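Local coordinates for CCHC-type domain-containing protein (Trypanosoma brucei brucei, PDB 7C43) that probably acts as a zinc-knuckle 3'-5' RNA exonuclease of the RNase D type, trimming RNA from its 3' end with the help of divalent metal ions, at residues A39-A44 and L59-S64. Numbering follows the deposited sequence.
With MN (manganese (II) ion), chain D; MN (manganese (II) ion), chain E; AMP (adenosine monophosphate), chain F.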
ATOM      1  N   ALA A  39       8.172  -6.813   0.304  1.00 22.62           N
ATOM      2  CA  ALA A  39       7.155  -6.105  -0.464  1.00 21.02           C
ATOM      3  C   ALA A  39       6.998  -6.782  -1.818  1.00 19.68           C
ATOM      4  O   ALA A  39       7.987  -7.006  -2.516  1.00 20.18           O
ATOM      5  CB  ALA A  39       7.521  -4.645  -0.626  1.00 20.53           C
ATOM      6  N   LEU A  40       5.748  -7.095  -2.176  1.00 18.42           N
ATOM      7  CA  LEU A  40       5.406  -7.739  -3.439  1.00 18.15           C
ATOM      8  C   LEU A  40       4.500  -6.903  -4.316  1.00 18.07           C
ATOM      9  O   LEU A  40       3.775  -6.042  -3.841  1.00 18.94           O
ATOM     10  CB  LEU A  40       4.729  -9.068  -3.199  1.00 18.04           C
ATOM     11  CG  LEU A  40       5.600 -10.088  -2.480  1.00 17.69           C
ATOM     12  CD1 LEU A  40       4.740 -11.290  -2.109  1.00 17.57           C
ATOM     13  CD2 LEU A  40       6.792 -10.492  -3.339  1.00 17.22           C
ATOM     14  N   ASP A  41       4.574  -7.170  -5.610  1.00 18.29           N
ATOM     15  CA  ASP A  41       3.670  -6.598  -6.559  1.00 18.91           C
ATOM     16  C   ASP A  41       3.668  -7.486  -7.785  1.00 19.57           C
ATOM     17  O   ASP A  41       4.584  -8.282  -7.949  1.00 18.48           O
ATOM     18  CB  ASP A  41       4.122  -5.185  -6.922  1.00 18.68           C
ATOM     19  CG  ASP A  41       3.038  -4.376  -7.624  1.00 18.29           C
ATOM     20  OD1 ASP A  41       1.840  -4.691  -7.466  1.00 17.72           O
ATOM     21  OD2 ASP A  41       3.404  -3.409  -8.310  1.00 18.04           O
ATOM     22  N   ILE A  42       2.638  -7.330  -8.633  1.00 20.48           N
ATOM     23  CA  ILE A  42       2.529  -8.015  -9.934  1.00 20.56           C
ATOM     24  C   ILE A  42       2.343  -7.034 -11.089  1.00 20.55           C
ATOM     25  O   ILE A  42       1.536  -6.137 -10.988  1.00 21.32           O
ATOM     26  CB  ILE A  42       1.340  -8.994  -9.906  1.00 20.26           C
ATOM     27  CG1 ILE A  42       1.550 -10.032  -8.794  1.00 21.27           C
ATOM     28  CG2 ILE A  42       1.147  -9.648 -11.258  1.00 19.24           C
ATOM     29  CD1 ILE A  42       0.452 -11.086  -8.686  1.00 22.07           C
ATOM     30  N   GLU A  43       3.082  -7.220 -12.180  1.00 21.89           N
ATOM     31  CA  GLU A  43       2.785  -6.582 -13.437  1.00 23.25           C
ATOM     32  C   GLU A  43       2.208  -7.666 -14.303  1.00 23.52           C
ATOM     33  O   GLU A  43       2.862  -8.674 -14.524  1.00 22.12           O
ATOM     34  CB  GLU A  43       4.029  -6.065 -14.197  1.00 24.97           C
ATOM     35  CG  GLU A  43       4.652  -4.725 -13.853  1.00 26.43           C
ATOM     36  CD  GLU A  43       3.707  -3.644 -13.385  1.00 28.54           C
ATOM     37  OE1 GLU A  43       4.040  -2.991 -12.372  1.00 34.65           O
ATOM     38  OE2 GLU A  43       2.643  -3.439 -13.998  1.00 29.94           O
ATOM     39  N   ALA A  44       1.036  -7.393 -14.876  1.00 25.43           N
ATOM     40  CA  ALA A  44       0.312  -8.332 -15.709  1.00 25.99           C
ATOM     41  C   ALA A  44       0.025  -7.748 -17.092  1.00 27.10           C
ATOM     42  O   ALA A  44       0.063  -6.529 -17.280  1.00 27.29           O
ATOM     43  CB  ALA A  44      -0.989  -8.682 -15.024  1.00 25.62           C
ATOM     44  N   LEU A  59       5.547 -10.194 -14.677  1.00 21.20           N
ATOM     45  CA  LEU A  59       6.538 -10.032 -13.660  1.00 20.93           C
ATOM     46  C   LEU A  59       5.901 -10.070 -12.288  1.00 20.44           C
ATOM     47  O   LEU A  59       4.781  -9.595 -12.081  1.00 19.19           O
ATOM     48  CB  LEU A  59       7.246  -8.686 -13.790  1.00 21.90           C
ATOM     49  CG  LEU A  59       7.896  -8.180 -15.071  1.00 23.25           C
ATOM     50  CD1 LEU A  59       8.130  -6.676 -14.912  1.00 23.19           C
ATOM     51  CD2 LEU A  59       9.201  -8.912 -15.391  1.00 23.14           C
ATOM     52  N   VAL A  60       6.676 -10.599 -11.349  1.00 19.46           N
ATOM     53  CA  VAL A  60       6.433 -10.419  -9.938  1.00 19.36           C
ATOM     54  C   VAL A  60       7.655  -9.636  -9.477  1.00 18.89           C
ATOM     55  O   VAL A  60       8.749  -9.966  -9.882  1.00 19.73           O
ATOM     56  CB  VAL A  60       6.333 -11.772  -9.204  1.00 19.13           C
ATOM     57  CG1 VAL A  60       6.241 -11.571  -7.693  1.00 18.46           C
ATOM     58  CG2 VAL A  60       5.123 -12.555  -9.717  1.00 20.19           C
ATOM     59  N   GLN A  61       7.440  -8.607  -8.660  1.00 18.06           N
ATOM     60  CA  GLN A  61       8.464  -7.723  -8.179  1.00 18.43           C
ATOM     61  C   GLN A  61       8.577  -7.934  -6.687  1.00 18.15           C
ATOM     62  O   GLN A  61       7.561  -7.994  -6.000  1.00 16.01           O
ATOM     63  CB  GLN A  61       8.049  -6.274  -8.408  1.00 20.13           C
ATOM     64  CG  GLN A  61       7.846  -5.878  -9.860  1.00 21.52           C
ATOM     65  CD  GLN A  61       6.393  -5.829 -10.286  1.00 23.32           C
ATOM     66  OE1 GLN A  61       5.765  -4.783 -10.289  1.00 23.80           O
ATOM     67  NE2 GLN A  61       5.865  -6.971 -10.683  1.00 25.71           N
ATOM     68  N   ALA A  62       9.803  -8.014  -6.181  1.00 18.21           N
ATOM     69  CA  ALA A  62      10.016  -8.289  -4.774  1.00 19.70           C
ATOM     70  C   ALA A  62      11.139  -7.422  -4.235  1.00 21.41           C
ATOM     71  O   ALA A  62      12.144  -7.212  -4.908  1.00 22.33           O
ATOM     72  CB  ALA A  62      10.285  -9.774  -4.531  1.00 18.88           C
ATOM     73  N   CYS A  63      10.933  -6.899  -3.032  1.00 22.78           N
ATOM     74  CA  CYS A  63      11.908  -6.060  -2.360  1.00 24.61           C
ATOM     75  C   CYS A  63      11.775  -6.255  -0.858  1.00 24.77           C
ATOM     76  O   CYS A  63      10.702  -5.992  -0.270  1.00 21.64           O
ATOM     77  CB  CYS A  63      11.699  -4.602  -2.714  1.00 26.13           C
ATOM     78  SG  CYS A  63      12.999  -3.587  -1.998  1.00 30.29           S
ATOM     79  N   SER A  64      12.864  -6.729  -0.253  1.00 25.51           N
ATOM     80  CA  SER A  64      12.853  -7.135   1.141  1.00 28.70           C
ATOM     81  C   SER A  64      13.843  -6.357   1.978  1.00 29.78           C
ATOM     82  O   SER A  64      14.771  -5.748   1.467  1.00 30.12           O
ATOM     83  CB  SER A  64      13.169  -8.633   1.257  1.00 29.50           C
ATOM     84  OG  SER A  64      14.527  -8.880   1.586  1.00 31.73           O
TER
HETATM   85 MN    MN D 403       2.909  -2.037 -10.134  1.00 39.04          MN
HETATM   86 MN    MN E 404       0.056  -3.585  -7.893  1.00 37.81          MN
HETATM   87  P   AMP F 405      -0.227  -1.756 -10.216  1.00 35.54           P
HETATM   88  O1P AMP F 405       0.833  -2.587  -9.573  1.00 31.63           O
HETATM   89  O2P AMP F 405       0.416  -0.431 -10.449  1.00 34.60           O
HETATM   90  O3P AMP F 405      -1.456  -1.830  -9.386  1.00 33.96           O
HETATM   91  O5' AMP F 405      -0.561  -2.425 -11.635  1.00 36.83           O
HETATM   92  C5' AMP F 405      -0.985  -3.806 -11.721  1.00 39.81           C
HETATM   93  C4' AMP F 405      -1.436  -4.239 -13.107  1.00 40.33           C
HETATM   94  O4' AMP F 405      -2.781  -3.755 -13.379  1.00 43.51           O
HETATM   95  C3' AMP F 405      -0.624  -3.819 -14.329  1.00 39.91           C
HETATM   96  O3' AMP F 405       0.522  -4.626 -14.563  1.00 37.50           O
HETATM   97  C2' AMP F 405      -1.655  -3.982 -15.439  1.00 42.24           C
HETATM   98  O2' AMP F 405      -1.925  -5.301 -15.877  1.00 43.94           O
HETATM   99  C1' AMP F 405      -2.904  -3.432 -14.752  1.00 44.33           C
HETATM  100  N9  AMP F 405      -2.989  -1.981 -14.867  1.00 48.55           N
HETATM  101  C8  AMP F 405      -2.387  -1.042 -14.065  1.00 51.11           C
HETATM  102  N7  AMP F 405      -2.626   0.195 -14.426  1.00 50.82           N
HETATM  103  C5  AMP F 405      -3.440   0.063 -15.543  1.00 53.71           C
HETATM  104  C6  AMP F 405      -4.042   1.009 -16.389  1.00 52.28           C
HETATM  105  N6  AMP F 405      -3.911   2.326 -16.232  1.00 53.11           N
HETATM  106  N1  AMP F 405      -4.795   0.548 -17.413  1.00 50.15           N
HETATM  107  C2  AMP F 405      -4.926  -0.776 -17.568  1.00 50.65           C
HETATM  108  N3  AMP F 405      -4.404  -1.765 -16.841  1.00 53.50           N
HETATM  109  C4  AMP F 405      -3.666  -1.271 -15.830  1.00 50.03           C
HETATM  110  O   HOH W   1      -0.298  -5.400  -9.008  1.00 45.73           O
HETATM  111  O   HOH W   2      -1.141  -4.361  -6.329  1.00 37.43           O
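A39, D41 and E43 pair with C63, Q61 and L59 as hydrogen-bonded positions of two antiparallel strands, whose axes approach to 4.7 Å at 161°. Each pair is closed by two backbone bonds, the straightest running from L59 N to E43 O (N-H...O 175°). L40 with A62 and I42 with V60 are the non-hydrogen-bonded pairs between them; here CA-H groups lean on carbonyls, as A62 CA does on A39 O at 3.3 Å.

On one face, L40 CD2 rests on A62 CB (3.8 Å), and I42 reaches L110 of helix 104-112. On the other, Q61 bends at chi2 so that its amide returns over the D41–E43 backbone, crossing the E43 side chain at about a right angle with amide and carboxylate planes 36° apart. The D41 carboxylate bridges both manganese ions: OD1 binds one at 2.1 Å, OD2 the other at 2.3 Å. AMP O1P ligates both metals as well, and D191 shares the OD2-bound ion. E43 OE1 lies 2.7 Å from that same manganese, a long metal bond, while its OE2 sits doubtfully close to AMP O3'. A44 N donates to AMP O3' at 2.8 Å and A44 O accepts from AMP O2', gripping both ribose hydroxyls.

D41 and E43, with D106 and D191, form the acidic quartet around two metals that is characteristic of DEDD exonucleases with an RNase H-like fold.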